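Local coordinates for protein ATP-dependent protease (Xanthomonas campestris pv. campestris, PDB 7CAY) that probably binds protein or peptide substrates, in the manner of the N-terminal domain of the ATP-dependent Lon protease, at residues L13-A21 with W159-E169; S44-L52 with P63-I72. All blocks are in the same frame, centred on the assembly; numbering follows the deposited sequence.

Along the chain the order is 13-21, 44-52, 63-72, 159-169, which places both halves of interaction 2 between the two halves of interaction 1. Their centres lie about 13 Å apart. Interaction 2 lies mainly within the mixed beta sheet, where strand 47-51 pairs with strand 66-74, and also takes in the short strand 63-64. Interaction 1 joins the loop between strands 6-13 and 22-27 to the C-terminal helices 154-164 and 169-177. The two contacts meet at that loop: L17 O probably accepts a hydrogen bond from T68 OG1 at 2.5 Å, and L13 N probably gives one to C49 O at 3.1 Å. The loop thus links the sheet to the helical part within a single Lon substrate-binding domain.

Interaction 1 of 2, residues L13-A21 with W159-E169; sequences LHSVLLPGA and WRLAELLPLSE
E169 reaches across to the loop at S15 and V16. From CB, directed at the loop, chi1 (-80°) sets CG anti to the carbonyl carbon, where it lies 3.8 Å from H14 O; the bend at chi2 (-39°) then brings CD alongside S15 CA and CB. At the tip, OE2 accepts a hydrogen bond from V16 N at 2.8 Å, the donor lying nearly in line with the C-O bond. S168, just before, is the N-cap of helix 169-177, so this carboxylate sits on that helix's first turn.

At the other end of the loop, P19 lays the CD-CG edge of its tilted ring over one face of W159. Its CD stands 3.5 Å from the centroid of the six-membered ring and only 10° off the normal, a CH-pi contact, while CG covers CE2. The indole NE1 is bonded elsewhere, to D116. Between the two ends, L18 inserts CD1 against helix 154-164, 3.7 Å from A162 CB and close to E163 N.

L18 to A21 form a type II beta turn closed by A21 N to L18 O, with G20 at the position that takes positive phi. P19 O is left to accept R160 NH1 at 2.6 Å, in the carbonyl plane on a lone pair. The guanidinium is also held through NH2, which forms a salt bridge with E163 OE1 at 2.9 Å.

Both hydrogen bonds across the contact pair a helical side chain with a loop main-chain group, R160 as donor and E169 as acceptor, so they depend on where the loop backbone runs rather than on its side chains; L18 and P19 supply the apolar fit.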
loop_
_atom_site.group_PDB
_atom_site.type_symbol
_atom_site.label_atom_id
_atom_site.label_comp_id
_atom_site.label_asym_id
_atom_site.label_seq_id
_atom_site.Cartn_x
_atom_site.Cartn_y
_atom_site.Cartn_z
ATOM N N LEU A 13 5.460 3.487 -7.643
ATOM C CA LEU A 13 4.286 4.315 -7.875
ATOM C C LEU A 13 4.486 5.690 -7.254
ATOM O O LEU A 13 5.156 5.835 -6.229
ATOM C CB LEU A 13 3.010 3.677 -7.303
ATOM C CG LEU A 13 2.568 2.307 -7.821
ATOM C CD1 LEU A 13 1.110 2.094 -7.492
ATOM C CD2 LEU A 13 2.794 2.157 -9.313
ATOM N N HIS A 14 3.884 6.700 -7.881
ATOM C CA HIS A 14 3.935 8.074 -7.392
ATOM C C HIS A 14 2.927 8.343 -6.288
ATOM O O HIS A 14 2.617 9.508 -6.008
ATOM C CB HIS A 14 3.720 9.052 -8.550
ATOM C CG HIS A 14 4.867 9.110 -9.509
ATOM N ND1 HIS A 14 5.973 9.905 -9.297
ATOM C CD2 HIS A 14 5.084 8.469 -10.681
ATOM C CE1 HIS A 14 6.818 9.755 -10.301
ATOM N NE2 HIS A 14 6.303 8.888 -11.154
ATOM N N SER A 15 2.416 7.290 -5.658
ATOM C CA SER A 15 1.457 7.409 -4.572
ATOM C C SER A 15 1.515 6.130 -3.754
ATOM O O SER A 15 1.623 5.039 -4.317
ATOM C CB SER A 15 0.041 7.644 -5.099
ATOM O OG SER A 15 -0.333 6.606 -5.988
ATOM N N VAL A 16 1.453 6.268 -2.430
ATOM C CA VAL A 16 1.504 5.085 -1.584
ATOM C C VAL A 16 0.194 4.315 -1.708
ATOM O O VAL A 16 -0.874 4.883 -1.988
ATOM C CB VAL A 16 1.794 5.458 -0.117
ATOM C CG1 VAL A 16 2.791 6.606 -0.047
ATOM C CG2 VAL A 16 0.513 5.799 0.628
ATOM N N LEU A 17 0.279 3.003 -1.530
ATOM C CA LEU A 17 -0.888 2.135 -1.504
ATOM C C LEU A 17 -1.191 1.781 -0.054
ATOM O O LEU A 17 -0.380 1.127 0.611
ATOM C CB LEU A 17 -0.654 0.872 -2.331
ATOM C CG LEU A 17 -1.827 -0.109 -2.329
ATOM C CD1 LEU A 17 -3.091 0.565 -2.849
ATOM C CD2 LEU A 17 -1.493 -1.338 -3.155
ATOM N N LEU A 18 -2.336 2.224 0.434
ATOM C CA LEU A 18 -2.698 1.909 1.803
ATOM C C LEU A 18 -3.258 0.489 1.884
ATOM O O LEU A 18 -3.812 -0.023 0.908
ATOM C CB LEU A 18 -3.727 2.904 2.322
ATOM C CG LEU A 18 -3.344 4.377 2.174
ATOM C CD1 LEU A 18 -4.466 5.273 2.669
ATOM C CD2 LEU A 18 -2.052 4.674 2.912
ATOM N N PRO A 19 -3.101 -0.174 3.030
ATOM C CA PRO A 19 -3.652 -1.527 3.173
ATOM C C PRO A 19 -5.164 -1.532 3.001
ATOM O O PRO A 19 -5.869 -0.646 3.489
ATOM C CB PRO A 19 -3.242 -1.927 4.595
ATOM C CG PRO A 19 -2.039 -1.093 4.884
ATOM C CD PRO A 19 -2.285 0.214 4.192
ATOM N N GLY A 20 -5.658 -2.543 2.289
ATOM C CA GLY A 20 -7.081 -2.675 2.048
ATOM C C GLY A 20 -7.578 -1.829 0.892
ATOM O O GLY A 20 -8.589 -2.156 0.265
ATOM N N ALA A 21 -6.873 -0.738 0.601
ATOM C CA ALA A 21 -7.250 0.126 -0.504
ATOM C C ALA A 21 -6.941 -0.545 -1.838
ATOM O O ALA A 21 -6.147 -1.487 -1.924
ATOM C CB ALA A 21 -6.528 1.469 -0.410
ATOM N N TRP A 159 -6.895 3.294 8.205
ATOM C CA TRP A 159 -6.581 3.136 6.791
ATOM C C TRP A 159 -7.651 3.729 5.883
ATOM O O TRP A 159 -7.349 4.074 4.738
ATOM C CB TRP A 159 -6.383 1.655 6.448
ATOM C CG TRP A 159 -5.180 1.002 7.089
ATOM C CD1 TRP A 159 -5.148 -0.207 7.724
ATOM C CD2 TRP A 159 -3.840 1.517 7.145
ATOM N NE1 TRP A 159 -3.879 -0.474 8.175
ATOM C CE2 TRP A 159 -3.056 0.567 7.833
ATOM C CE3 TRP A 159 -3.227 2.689 6.684
ATOM C CZ2 TRP A 159 -1.695 0.751 8.067
ATOM C CZ3 TRP A 159 -1.881 2.871 6.924
ATOM C CH2 TRP A 159 -1.128 1.908 7.608
ATOM N N ARG A 160 -8.890 3.856 6.361
ATOM C CA ARG A 160 -9.967 4.342 5.504
ATOM C C ARG A 160 -10.001 5.865 5.457
ATOM O O ARG A 160 -10.130 6.456 4.379
ATOM C CB ARG A 160 -11.311 3.787 5.978
ATOM C CG ARG A 160 -11.453 2.287 5.785
ATOM C CD ARG A 160 -11.348 1.897 4.319
ATOM N NE ARG A 160 -10.452 0.761 4.132
ATOM C CZ ARG A 160 -9.193 0.868 3.715
ATOM N NH1 ARG A 160 -8.446 -0.218 3.576
ATOM N NH2 ARG A 160 -8.684 2.058 3.429
ATOM N N LEU A 161 -9.906 6.516 6.622
ATOM C CA LEU A 161 -9.848 7.976 6.646
ATOM C C LEU A 161 -8.636 8.489 5.883
ATOM O O LEU A 161 -8.726 9.483 5.150
ATOM C CB LEU A 161 -9.824 8.479 8.088
ATOM C CG LEU A 161 -11.166 8.605 8.805
ATOM C CD1 LEU A 161 -10.963 9.227 10.175
ATOM C CD2 LEU A 161 -12.124 9.436 7.972
ATOM N N ALA A 162 -7.491 7.818 6.041
ATOM C CA ALA A 162 -6.290 8.193 5.304
ATOM C C ALA A 162 -6.519 8.165 3.800
ATOM O O ALA A 162 -5.962 8.992 3.071
ATOM C CB ALA A 162 -5.140 7.263 5.686
ATOM N N GLU A 163 -7.340 7.232 3.321
ATOM C CA GLU A 163 -7.614 7.133 1.893
ATOM C C GLU A 163 -8.561 8.233 1.423
ATOM O O GLU A 163 -8.332 8.841 0.372
ATOM C CB GLU A 163 -8.192 5.753 1.577
ATOM C CG GLU A 163 -8.367 5.461 0.099
ATOM C CD GLU A 163 -8.970 4.094 -0.153
ATOM O OE1 GLU A 163 -9.083 3.306 0.811
ATOM O OE2 GLU A 163 -9.333 3.809 -1.315
ATOM N N LEU A 164 -9.614 8.515 2.193
ATOM C CA LEU A 164 -10.636 9.457 1.745
ATOM C C LEU A 164 -10.210 10.907 1.941
ATOM O O LEU A 164 -10.486 11.754 1.086
ATOM C CB LEU A 164 -11.950 9.189 2.478
ATOM C CG LEU A 164 -13.018 8.374 1.743
ATOM C CD1 LEU A 164 -12.421 7.137 1.095
ATOM C CD2 LEU A 164 -14.134 7.987 2.705
ATOM N N LEU A 165 -9.547 11.214 3.053
ATOM C CA LEU A 165 -9.183 12.588 3.353
ATOM C C LEU A 165 -8.056 13.065 2.436
ATOM O O LEU A 165 -7.152 12.298 2.095
ATOM C CB LEU A 165 -8.757 12.716 4.811
ATOM C CG LEU A 165 -9.910 12.796 5.811
ATOM C CD1 LEU A 165 -9.477 12.326 7.187
ATOM C CD2 LEU A 165 -10.448 14.219 5.879
ATOM N N PRO A 166 -8.086 14.341 2.025
ATOM C CA PRO A 166 -7.110 14.862 1.042
ATOM C C PRO A 166 -5.734 15.077 1.655
ATOM O O PRO A 166 -5.281 16.203 1.876
ATOM C CB PRO A 166 -7.760 16.176 0.599
ATOM C CG PRO A 166 -8.535 16.628 1.787
ATOM C CD PRO A 166 -9.045 15.379 2.457
ATOM N N LEU A 167 -5.059 13.971 1.932
ATOM C CA LEU A 167 -3.740 14.000 2.538
ATOM C C LEU A 167 -2.660 14.016 1.465
ATOM O O LEU A 167 -2.834 13.474 0.369
ATOM C CB LEU A 167 -3.540 12.790 3.447
ATOM C CG LEU A 167 -4.545 12.556 4.575
ATOM C CD1 LEU A 167 -4.242 11.236 5.264
ATOM C CD2 LEU A 167 -4.522 13.702 5.573
ATOM N N SER A 168 -1.532 14.637 1.796
ATOM C CA SER A 168 -0.388 14.608 0.900
ATOM C C SER A 168 0.227 13.213 0.884
ATOM O O SER A 168 0.084 12.432 1.828
ATOM C CB SER A 168 0.664 15.634 1.323
ATOM O OG SER A 168 1.428 15.163 2.419
ATOM N N GLU A 169 0.921 12.902 -0.214
ATOM C CA GLU A 169 1.569 11.599 -0.322
ATOM C C GLU A 169 2.608 11.401 0.774
ATOM O O GLU A 169 2.842 10.268 1.210
ATOM C CB GLU A 169 2.206 11.437 -1.702
ATOM C CG GLU A 169 1.217 11.063 -2.787
ATOM C CD GLU A 169 0.172 10.085 -2.293
ATOM O OE1 GLU A 169 -1.003 10.485 -2.160
ATOM O OE2 GLU A 169 0.526 8.920 -2.015
#

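Interaction 2 of 2, residues S44-L52 with P63-I72; sequences SSFGVCLIL and PAAYGTEVRI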
loop_
_atom_site.group_PDB
_atom_site.type_symbol
_atom_site.label_atom_id
_atom_site.label_comp_id
_atom_site.label_asym_id
_atom_site.label_seq_id
_atom_site.Cartn_x
_atom_site.Cartn_y
_atom_site.Cartn_z
ATOM N N SER A 44 4.205 -16.157 -6.091
ATOM C CA SER A 44 4.766 -15.127 -5.229
ATOM C C SER A 44 4.225 -13.763 -5.632
ATOM O O SER A 44 4.041 -13.473 -6.817
ATOM C CB SER A 44 6.292 -15.132 -5.308
ATOM O OG SER A 44 6.754 -14.300 -6.360
ATOM N N SER A 45 3.966 -12.924 -4.636
ATOM C CA SER A 45 3.406 -11.607 -4.876
ATOM C C SER A 45 4.523 -10.593 -5.115
ATOM O O SER A 45 5.711 -10.925 -5.147
ATOM C CB SER A 45 2.528 -11.186 -3.699
ATOM O OG SER A 45 3.287 -11.118 -2.503
ATOM N N PHE A 46 4.130 -9.336 -5.294
ATOM C CA PHE A 46 5.057 -8.216 -5.323
ATOM C C PHE A 46 4.478 -7.090 -4.473
ATOM O O PHE A 46 3.386 -7.209 -3.908
ATOM C CB PHE A 46 5.348 -7.759 -6.760
ATOM C CG PHE A 46 4.144 -7.250 -7.503
ATOM C CD1 PHE A 46 3.356 -8.111 -8.245
ATOM C CD2 PHE A 46 3.817 -5.902 -7.479
ATOM C CE1 PHE A 46 2.254 -7.641 -8.939
ATOM C CE2 PHE A 46 2.717 -5.428 -8.168
ATOM C CZ PHE A 46 1.933 -6.299 -8.897
ATOM N N GLY A 47 5.223 -5.989 -4.376
ATOM C CA GLY A 47 4.831 -4.885 -3.533
ATOM C C GLY A 47 4.855 -3.568 -4.284
ATOM O O GLY A 47 5.456 -3.439 -5.350
ATOM N N VAL A 48 4.185 -2.582 -3.697
ATOM C CA VAL A 48 4.102 -1.231 -4.244
ATOM C C VAL A 48 4.781 -0.285 -3.265
ATOM O O VAL A 48 4.408 -0.230 -2.085
ATOM C CB VAL A 48 2.648 -0.808 -4.498
ATOM C CG1 VAL A 48 2.532 0.704 -4.499
ATOM C CG2 VAL A 48 2.155 -1.388 -5.813
ATOM N N CYS A 49 5.777 0.450 -3.751
ATOM C CA CYS A 49 6.487 1.441 -2.956
ATOM C C CYS A 49 6.394 2.803 -3.628
ATOM O O CYS A 49 6.551 2.917 -4.846
ATOM C CB CYS A 49 7.958 1.062 -2.774
ATOM S SG CYS A 49 8.269 -0.135 -1.464
ATOM N N LEU A 50 6.132 3.830 -2.827
ATOM C CA LEU A 50 6.245 5.197 -3.313
ATOM C C LEU A 50 7.710 5.527 -3.588
ATOM O O LEU A 50 8.575 5.307 -2.733
ATOM C CB LEU A 50 5.658 6.166 -2.290
ATOM C CG LEU A 50 5.927 7.649 -2.540
ATOM C CD1 LEU A 50 5.045 8.179 -3.658
ATOM C CD2 LEU A 50 5.743 8.461 -1.268
ATOM N N ILE A 51 7.992 6.044 -4.787
ATOM C CA ILE A 51 9.363 6.388 -5.167
ATOM C C ILE A 51 9.676 7.828 -4.788
ATOM O O ILE A 51 8.800 8.579 -4.343
ATOM C CB ILE A 51 9.625 6.164 -6.672
ATOM C CG1 ILE A 51 8.338 6.276 -7.502
ATOM C CG2 ILE A 51 10.320 4.831 -6.900
ATOM C CD1 ILE A 51 7.782 7.684 -7.637
ATOM N N LEU A 52 10.935 8.217 -4.951
ATOM C CA LEU A 52 11.347 9.589 -4.690
ATOM C C LEU A 52 12.535 9.913 -5.588
ATOM O O LEU A 52 13.539 10.479 -5.150
ATOM C CB LEU A 52 11.691 9.801 -3.216
ATOM C CG LEU A 52 11.609 8.611 -2.255
ATOM C CD1 LEU A 52 12.942 8.376 -1.577
ATOM C CD2 LEU A 52 10.510 8.817 -1.220
ATOM N N PRO A 63 13.214 3.336 -3.674
ATOM C CA PRO A 63 11.881 3.358 -3.070
ATOM C C PRO A 63 11.926 3.938 -1.662
ATOM O O PRO A 63 12.987 4.161 -1.079
ATOM C CB PRO A 63 11.495 1.879 -3.043
ATOM C CG PRO A 63 12.800 1.191 -2.817
ATOM C CD PRO A 63 13.838 2.004 -3.565
ATOM N N ALA A 64 10.735 4.184 -1.123
ATOM C CA ALA A 64 10.626 4.584 0.268
ATOM C C ALA A 64 10.908 3.389 1.177
ATOM O O ALA A 64 10.947 2.235 0.742
ATOM C CB ALA A 64 9.243 5.169 0.549
ATOM N N ALA A 65 11.110 3.680 2.464
ATOM C CA ALA A 65 11.460 2.630 3.414
ATOM C C ALA A 65 10.308 1.672 3.684
ATOM O O ALA A 65 10.543 0.563 4.176
ATOM C CB ALA A 65 11.940 3.246 4.729
ATOM N N TYR A 66 9.073 2.066 3.376
ATOM C CA TYR A 66 7.902 1.238 3.630
ATOM C C TYR A 66 7.101 1.056 2.349
ATOM O O TYR A 66 7.014 1.969 1.524
ATOM C CB TYR A 66 7.013 1.850 4.720
ATOM C CG TYR A 66 7.529 1.640 6.124
ATOM C CD1 TYR A 66 8.574 2.405 6.625
ATOM C CD2 TYR A 66 6.966 0.676 6.953
ATOM C CE1 TYR A 66 9.048 2.213 7.911
ATOM C CE2 TYR A 66 7.432 0.480 8.241
ATOM C CZ TYR A 66 8.474 1.250 8.713
ATOM O OH TYR A 66 8.944 1.056 9.994
ATOM N N GLY A 67 6.521 -0.134 2.192
ATOM C CA GLY A 67 5.689 -0.447 1.050
ATOM C C GLY A 67 4.534 -1.339 1.458
ATOM O O GLY A 67 4.407 -1.729 2.619
ATOM N N THR A 68 3.694 -1.664 0.475
ATOM C CA THR A 68 2.482 -2.441 0.713
ATOM C C THR A 68 2.425 -3.605 -0.265
ATOM O O THR A 68 2.484 -3.400 -1.481
ATOM C CB THR A 68 1.231 -1.570 0.572
ATOM O OG1 THR A 68 1.333 -0.434 1.438
ATOM C CG2 THR A 68 0.000 -2.359 0.941
ATOM N N GLU A 69 2.306 -4.819 0.266
ATOM C CA GLU A 69 2.121 -5.989 -0.580
ATOM C C GLU A 69 0.750 -5.942 -1.245
ATOM O O GLU A 69 -0.234 -5.501 -0.644
ATOM C CB GLU A 69 2.264 -7.270 0.241
ATOM C CG GLU A 69 2.260 -8.541 -0.594
ATOM C CD GLU A 69 2.183 -9.797 0.248
ATOM O OE1 GLU A 69 1.357 -9.841 1.187
ATOM O OE2 GLU A 69 2.955 -10.742 -0.024
ATOM N N VAL A 70 0.685 -6.401 -2.492
ATOM C CA VAL A 70 -0.548 -6.358 -3.267
ATOM C C VAL A 70 -1.064 -7.772 -3.481
ATOM O O VAL A 70 -0.300 -8.743 -3.538
ATOM C CB VAL A 70 -0.359 -5.645 -4.625
ATOM C CG1 VAL A 70 0.217 -4.255 -4.426
ATOM C CG2 VAL A 70 0.524 -6.469 -5.551
ATOM N N ARG A 71 -2.385 -7.879 -3.582
ATOM C CA ARG A 71 -3.053 -9.062 -4.101
ATOM C C ARG A 71 -3.685 -8.694 -5.434
ATOM O O ARG A 71 -4.399 -7.689 -5.528
ATOM C CB ARG A 71 -4.119 -9.581 -3.133
ATOM C CG ARG A 71 -4.872 -10.788 -3.669
ATOM C CD ARG A 71 -5.960 -11.274 -2.726
ATOM N NE ARG A 71 -7.055 -10.317 -2.593
ATOM C CZ ARG A 71 -7.429 -9.761 -1.444
ATOM N NH1 ARG A 71 -6.801 -10.072 -0.318
ATOM N NH2 ARG A 71 -8.440 -8.900 -1.420
ATOM N N ILE A 72 -3.412 -9.493 -6.464
ATOM C CA ILE A 72 -3.930 -9.214 -7.801
ATOM C C ILE A 72 -5.385 -9.676 -7.820
ATOM O O ILE A 72 -5.668 -10.874 -7.892
ATOM C CB ILE A 72 -3.105 -9.896 -8.896
ATOM C CG1 ILE A 72 -1.645 -10.051 -8.462
ATOM C CG2 ILE A 72 -3.173 -9.093 -10.184
ATOM C CD1 ILE A 72 -0.906 -8.741 -8.293
#
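F46 turns one ring face to V70, whose CG2 sits 3.7 Å from the ring centroid and 16° off the normal, offset toward the rim. With chi1 at 62°, the ring is folded back over the strand pair, and I72 CD1 approaches CE1 obliquely. F11 of strand 6-13 stacks on the same ring. Further along, V48 CG2 crosses V70 CG1 at about a right angle, 3.7 Å away.

Beneath these side chains runs an antiparallel pairing within the domain's mixed sheet, strand 47-51 against strand 66-72 with 149° between their directions. V48 and T68 are a hydrogen-bonded pair, V48 N to T68 O at 2.9 Å and T68 N to V48 O at 3.0 Å; V70 N to F46 O extends the ladder. Before the chain corner at A65, the short, weakly bonded strand 63-64 adds A64 N to L50 O at 2.9 Å, and P63 CB packs on C49 CB.

At the S45 end of the pairing, the extended chain of E69 brings OE2 to S45 OG at 2.5 Å, the hydroxyl standing above the carboxylate plane. R91 forms a salt bridge with OE2 and T90 OG1 bonds OE1, partners that probably keep this buried carboxylate ionised.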